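Local coordinates for protein putative ATP-dependent endonuclease of the OLD family (Thermus scotoductus, PDB 6P74) that degrades linear and supercoiled double-stranded DNA in the 5'-to-3' direction as a metal-dependent exonuclease, nicks circular DNA, and hydrolyses ATP in a DNA-stimulated manner, at residues A[25-30]-A[307-312]; A[33-38]-A[274-279]. One frame throughout, in Å; residues are numbered along the deposited sequence.

Contact 1 (A[25-30]-A[307-312]); sequences AIVGPN and YSTHSP
A25 lies over the ring of Y307 where strands 23-27 and 304-308 run parallel side by side. Its CA sits 4.2 Å from the ring centroid, a CH-pi contact over one face, and its CB comes within 3.5 Å of Y307 OH. Y307 CG stands between its backbone N and carbonyl carbon (chi1 58°), which swings the ring across to A25; the hydroxyl is hydrogen-bonded to the carbonyl oxygen of F314. I26 uses both of its backbone polar atoms: its N donates to Y307 O at 2.8 Å, and its O accepts from T309 N at 3.1 Å. The same carbonyl receives a CA-H...O contact from S308. V27 brings CG1 to T309 CG2 at 3.9 Å, two methyls side by side on chains that point the same way. T309 OG1 accepts from S311 N, two residues on, an ST turn, and is hydrogen-bonded to E279 OE1. Beyond V27 the backbones separate. G28, the first glycine of the Walker A motif, reaches T309 through a water that accepts from G28 N and donates to T309 O at 2.6 Å. N30 closes the contact at its exposed end, with its amide plane 72° from the imidazole of H310; I57 of the second subunit packs on N30. Strands 23-27 and 304-308 are central in the mixed sheet of the ATPase core. Strand 323-328 flanks the first and strand 272-276 the second, while helix 34-45 covers the face that carries I26 and S308.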
# COMPACT_ATOMS: atom_id res chain seq x y z
N ALA A 25 -1.92 10.71 19.90
CA ALA A 25 -0.65 10.91 19.21
C ALA A 25 0.10 9.59 19.28
O ALA A 25 0.49 9.14 20.36
CB ALA A 25 0.18 12.03 19.86
N ILE A 26 0.30 8.97 18.12
CA ILE A 26 0.84 7.62 18.02
C ILE A 26 2.28 7.72 17.52
O ILE A 26 2.52 8.22 16.42
CB ILE A 26 -0.01 6.76 17.09
CG1 ILE A 26 -1.49 6.85 17.52
CG2 ILE A 26 0.54 5.36 17.05
CD1 ILE A 26 -2.40 5.86 16.80
N VAL A 27 3.23 7.25 18.33
CA VAL A 27 4.65 7.33 18.01
C VAL A 27 5.28 5.95 18.14
O VAL A 27 4.75 5.05 18.78
CB VAL A 27 5.39 8.33 18.90
CG1 VAL A 27 4.58 9.59 19.07
CG2 VAL A 27 5.68 7.69 20.24
N GLY A 28 6.46 5.81 17.53
CA GLY A 28 7.18 4.56 17.52
C GLY A 28 7.95 4.40 16.23
O GLY A 28 7.75 5.17 15.28
N PRO A 29 8.83 3.41 16.15
CA PRO A 29 9.67 3.25 14.95
C PRO A 29 8.88 2.75 13.74
O PRO A 29 7.75 2.25 13.83
CB PRO A 29 10.71 2.22 15.38
CG PRO A 29 10.72 2.30 16.89
CD PRO A 29 9.28 2.53 17.24
N ASN A 30 9.53 2.88 12.59
CA ASN A 30 8.92 2.59 11.30
C ASN A 30 8.77 1.09 11.07
O ASN A 30 9.74 0.33 11.20
CB ASN A 30 9.76 3.21 10.17
CG ASN A 30 9.66 4.72 10.15
OD1 ASN A 30 8.69 5.29 10.64
ND2 ASN A 30 10.66 5.36 9.58
N TYR A 307 -3.48 10.57 15.08
CA TYR A 307 -2.42 10.66 14.09
C TYR A 307 -1.18 9.88 14.51
O TYR A 307 -0.91 9.70 15.70
CB TYR A 307 -2.06 12.11 13.80
CG TYR A 307 -1.63 12.90 15.00
CD1 TYR A 307 -0.32 12.85 15.45
CD2 TYR A 307 -2.51 13.72 15.67
CE1 TYR A 307 0.09 13.58 16.53
CE2 TYR A 307 -2.12 14.46 16.74
CZ TYR A 307 -0.80 14.39 17.17
OH TYR A 307 -0.39 15.13 18.26
N SER A 308 -0.47 9.39 13.50
CA SER A 308 0.92 8.99 13.63
C SER A 308 1.81 10.21 13.39
O SER A 308 1.43 11.13 12.67
CB SER A 308 1.26 7.86 12.66
OG SER A 308 1.08 8.25 11.30
N THR A 309 2.97 10.23 14.05
CA THR A 309 3.89 11.35 13.90
C THR A 309 5.32 10.91 14.18
O THR A 309 5.57 9.96 14.93
CB THR A 309 3.55 12.51 14.85
OG1 THR A 309 4.27 13.67 14.45
CG2 THR A 309 3.93 12.17 16.27
N HIS A 310 6.26 11.61 13.54
CA HIS A 310 7.68 11.51 13.82
C HIS A 310 8.24 12.78 14.42
O HIS A 310 9.45 12.88 14.64
CB HIS A 310 8.46 11.19 12.55
CG HIS A 310 8.38 9.76 12.13
ND1 HIS A 310 9.20 8.78 12.67
CD2 HIS A 310 7.59 9.13 11.23
CE1 HIS A 310 8.91 7.62 12.12
NE2 HIS A 310 7.94 7.80 11.24
N SER A 311 7.39 13.76 14.66
CA SER A 311 7.82 15.10 15.02
C SER A 311 7.66 15.32 16.51
O SER A 311 6.58 15.06 17.05
CB SER A 311 7.00 16.14 14.28
OG SER A 311 7.27 17.45 14.77
N PRO A 312 8.70 15.78 17.21
CA PRO A 312 8.50 16.16 18.62
C PRO A 312 7.58 17.37 18.80
O PRO A 312 7.24 17.72 19.94
CB PRO A 312 9.92 16.46 19.11
CG PRO A 312 10.70 16.78 17.87
CD PRO A 312 10.08 15.97 16.76
O HOH W 1 7.17 8.06 15.52

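Contact 2 (A[33-38]-A[274-279]); sequences GKTTIL and IIEEPE. With SO4 (sulfate ion), chain D.
L38 and I274 lie alongside with their side chains running opposite ways, where helix 34-45 packs on strand 272-276. With CG anti to the carbonyl carbon (chi1 -60°), the L38 fork lies against the strand, CD2 3.9 Å from I274 CG2 and CD1 3.8 Å from the backbone oxygen I275 O. The short axes run nearly antiparallel, 150° apart, with a closest approach of 9.7 Å. One turn earlier, T35 and E276 meet at a slant: T35 CG2 approaches E276 OE1 to 3.3 Å. The glutamate chain is extended beyond CG, which carries its carboxylate out to the threonine. The carboxylate has further partners, R39 by a salt bridge to OE1 and the backbone N of H140 at OE2; R56 of the second subunit packs on both T35 and E276. T35 turns its methyl to the E276 carboxylate and its hydroxyl to a bound sulfate, although the sulfate oxygen there is modelled too close to be placed surely. More securely, G33 N donates to sulfate O1 at 2.6 Å, and G31 N also binds the ion. The sulfate probably marks a phosphate position of ATP, for which G33, K34 and T35 are inferred ligands. The arrangement is consistent with a Walker A helix packed on a Walker B strand: apolar L38-I274 packing beyond the phosphate site, and a carboxylate fixed by R39 and H140 beside the Walker A threonine.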
# COMPACT_ATOMS: atom_id res chain seq x y z
N GLY A 33 4.27 -0.93 13.68
CA GLY A 33 2.83 -1.04 13.87
C GLY A 33 2.06 0.27 13.79
O GLY A 33 0.82 0.25 13.66
N LYS A 34 2.75 1.41 13.89
CA LYS A 34 2.20 2.76 13.86
C LYS A 34 1.13 2.95 12.78
O LYS A 34 -0.04 3.23 13.07
CB LYS A 34 3.36 3.74 13.65
CG LYS A 34 3.13 5.17 14.10
CD LYS A 34 4.47 5.85 14.53
CE LYS A 34 5.39 6.24 13.37
NZ LYS A 34 6.27 5.13 12.89
N THR A 35 1.54 2.82 11.52
CA THR A 35 0.65 3.08 10.40
C THR A 35 -0.42 2.00 10.28
O THR A 35 -1.55 2.29 9.85
CB THR A 35 1.47 3.19 9.11
OG1 THR A 35 2.37 4.31 9.22
CG2 THR A 35 0.58 3.40 7.90
N THR A 36 -0.10 0.77 10.68
CA THR A 36 -1.07 -0.31 10.61
C THR A 36 -2.23 -0.09 11.56
O THR A 36 -3.38 -0.43 11.25
CB THR A 36 -0.35 -1.64 10.88
OG1 THR A 36 0.70 -1.82 9.91
CG2 THR A 36 -1.32 -2.81 10.81
N ILE A 37 -1.98 0.51 12.73
CA ILE A 37 -3.08 0.93 13.59
C ILE A 37 -4.01 1.87 12.83
O ILE A 37 -5.23 1.68 12.82
CB ILE A 37 -2.55 1.59 14.88
CG1 ILE A 37 -1.92 0.54 15.80
CG2 ILE A 37 -3.67 2.35 15.60
CD1 ILE A 37 -1.21 1.11 17.01
N LEU A 38 -3.45 2.89 12.18
CA LEU A 38 -4.30 3.83 11.46
C LEU A 38 -5.07 3.14 10.34
O LEU A 38 -6.27 3.42 10.14
CB LEU A 38 -3.48 4.98 10.90
CG LEU A 38 -2.72 5.81 11.92
CD1 LEU A 38 -2.16 7.04 11.25
CD2 LEU A 38 -3.63 6.19 13.07
N ILE A 274 -8.23 11.31 11.07
CA ILE A 274 -7.01 10.54 11.23
C ILE A 274 -5.98 11.14 10.29
O ILE A 274 -6.29 11.38 9.11
CB ILE A 274 -7.26 9.05 10.92
CG1 ILE A 274 -8.18 8.47 12.00
CG2 ILE A 274 -5.95 8.31 10.79
CD1 ILE A 274 -8.50 7.01 11.80
N ILE A 275 -4.79 11.41 10.80
CA ILE A 275 -3.75 12.02 9.97
C ILE A 275 -2.49 11.19 10.07
O ILE A 275 -2.01 10.88 11.16
CB ILE A 275 -3.48 13.48 10.34
CG1 ILE A 275 -4.78 14.26 10.29
CG2 ILE A 275 -2.51 14.10 9.33
CD1 ILE A 275 -4.66 15.68 10.75
N GLU A 276 -2.00 10.78 8.91
CA GLU A 276 -0.70 10.14 8.78
C GLU A 276 0.35 11.25 8.70
O GLU A 276 0.42 11.96 7.68
CB GLU A 276 -0.72 9.28 7.52
CG GLU A 276 0.24 8.16 7.46
CD GLU A 276 0.13 7.44 6.13
OE1 GLU A 276 0.02 6.19 6.14
OE2 GLU A 276 0.15 8.13 5.08
N GLU A 277 1.13 11.46 9.79
CA GLU A 277 2.23 12.42 9.83
C GLU A 277 1.91 13.89 9.62
O GLU A 277 2.49 14.54 8.75
CB GLU A 277 3.32 12.03 8.84
CG GLU A 277 4.40 11.23 9.47
CD GLU A 277 4.31 9.79 9.11
OE1 GLU A 277 4.54 9.49 7.92
OE2 GLU A 277 4.02 8.97 10.02
N PRO A 278 1.02 14.46 10.42
CA PRO A 278 0.64 15.86 10.21
C PRO A 278 1.76 16.84 9.94
O PRO A 278 1.50 17.93 9.41
CB PRO A 278 -0.11 16.23 11.49
CG PRO A 278 0.41 15.26 12.54
CD PRO A 278 0.78 14.02 11.83
N GLU A 279 3.00 16.46 10.26
CA GLU A 279 4.10 17.39 10.10
C GLU A 279 4.55 17.51 8.66
O GLU A 279 5.22 18.49 8.33
CB GLU A 279 5.30 16.97 10.94
CG GLU A 279 5.93 15.62 10.52
CD GLU A 279 5.31 14.41 11.25
OE1 GLU A 279 4.15 14.54 11.73
OE2 GLU A 279 5.98 13.35 11.36
S SO4 D . 4.24 1.39 10.43
O1 SO4 D . 4.65 0.72 11.66
O2 SO4 D . 3.65 2.68 10.76
O3 SO4 D . 5.41 1.62 9.59
O4 SO4 D . 3.28 0.57 9.71

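How the contacts relate
Both contacts belong to the buried core of the ATPase domain, and their centres are 7 Å apart. Strand 23-27 of contact 1 runs through the Walker A loop into helix 34-45 of contact 2, and their partners, strands 304-308 and 272-276, are neighbours in one sheet. Contact 1 is side-by-side strand pairing, held by backbone bonds and a water, with an exposed fringe at N30 and H310; contact 2 is helix-on-sheet packing, mostly apolar, with its polar groups divided between the sulfate and the R39-H140 side. Two probable hydrogen bonds of 2.8 Å join them: K34 NZ to G28 O, and H310 N to E279 OE2.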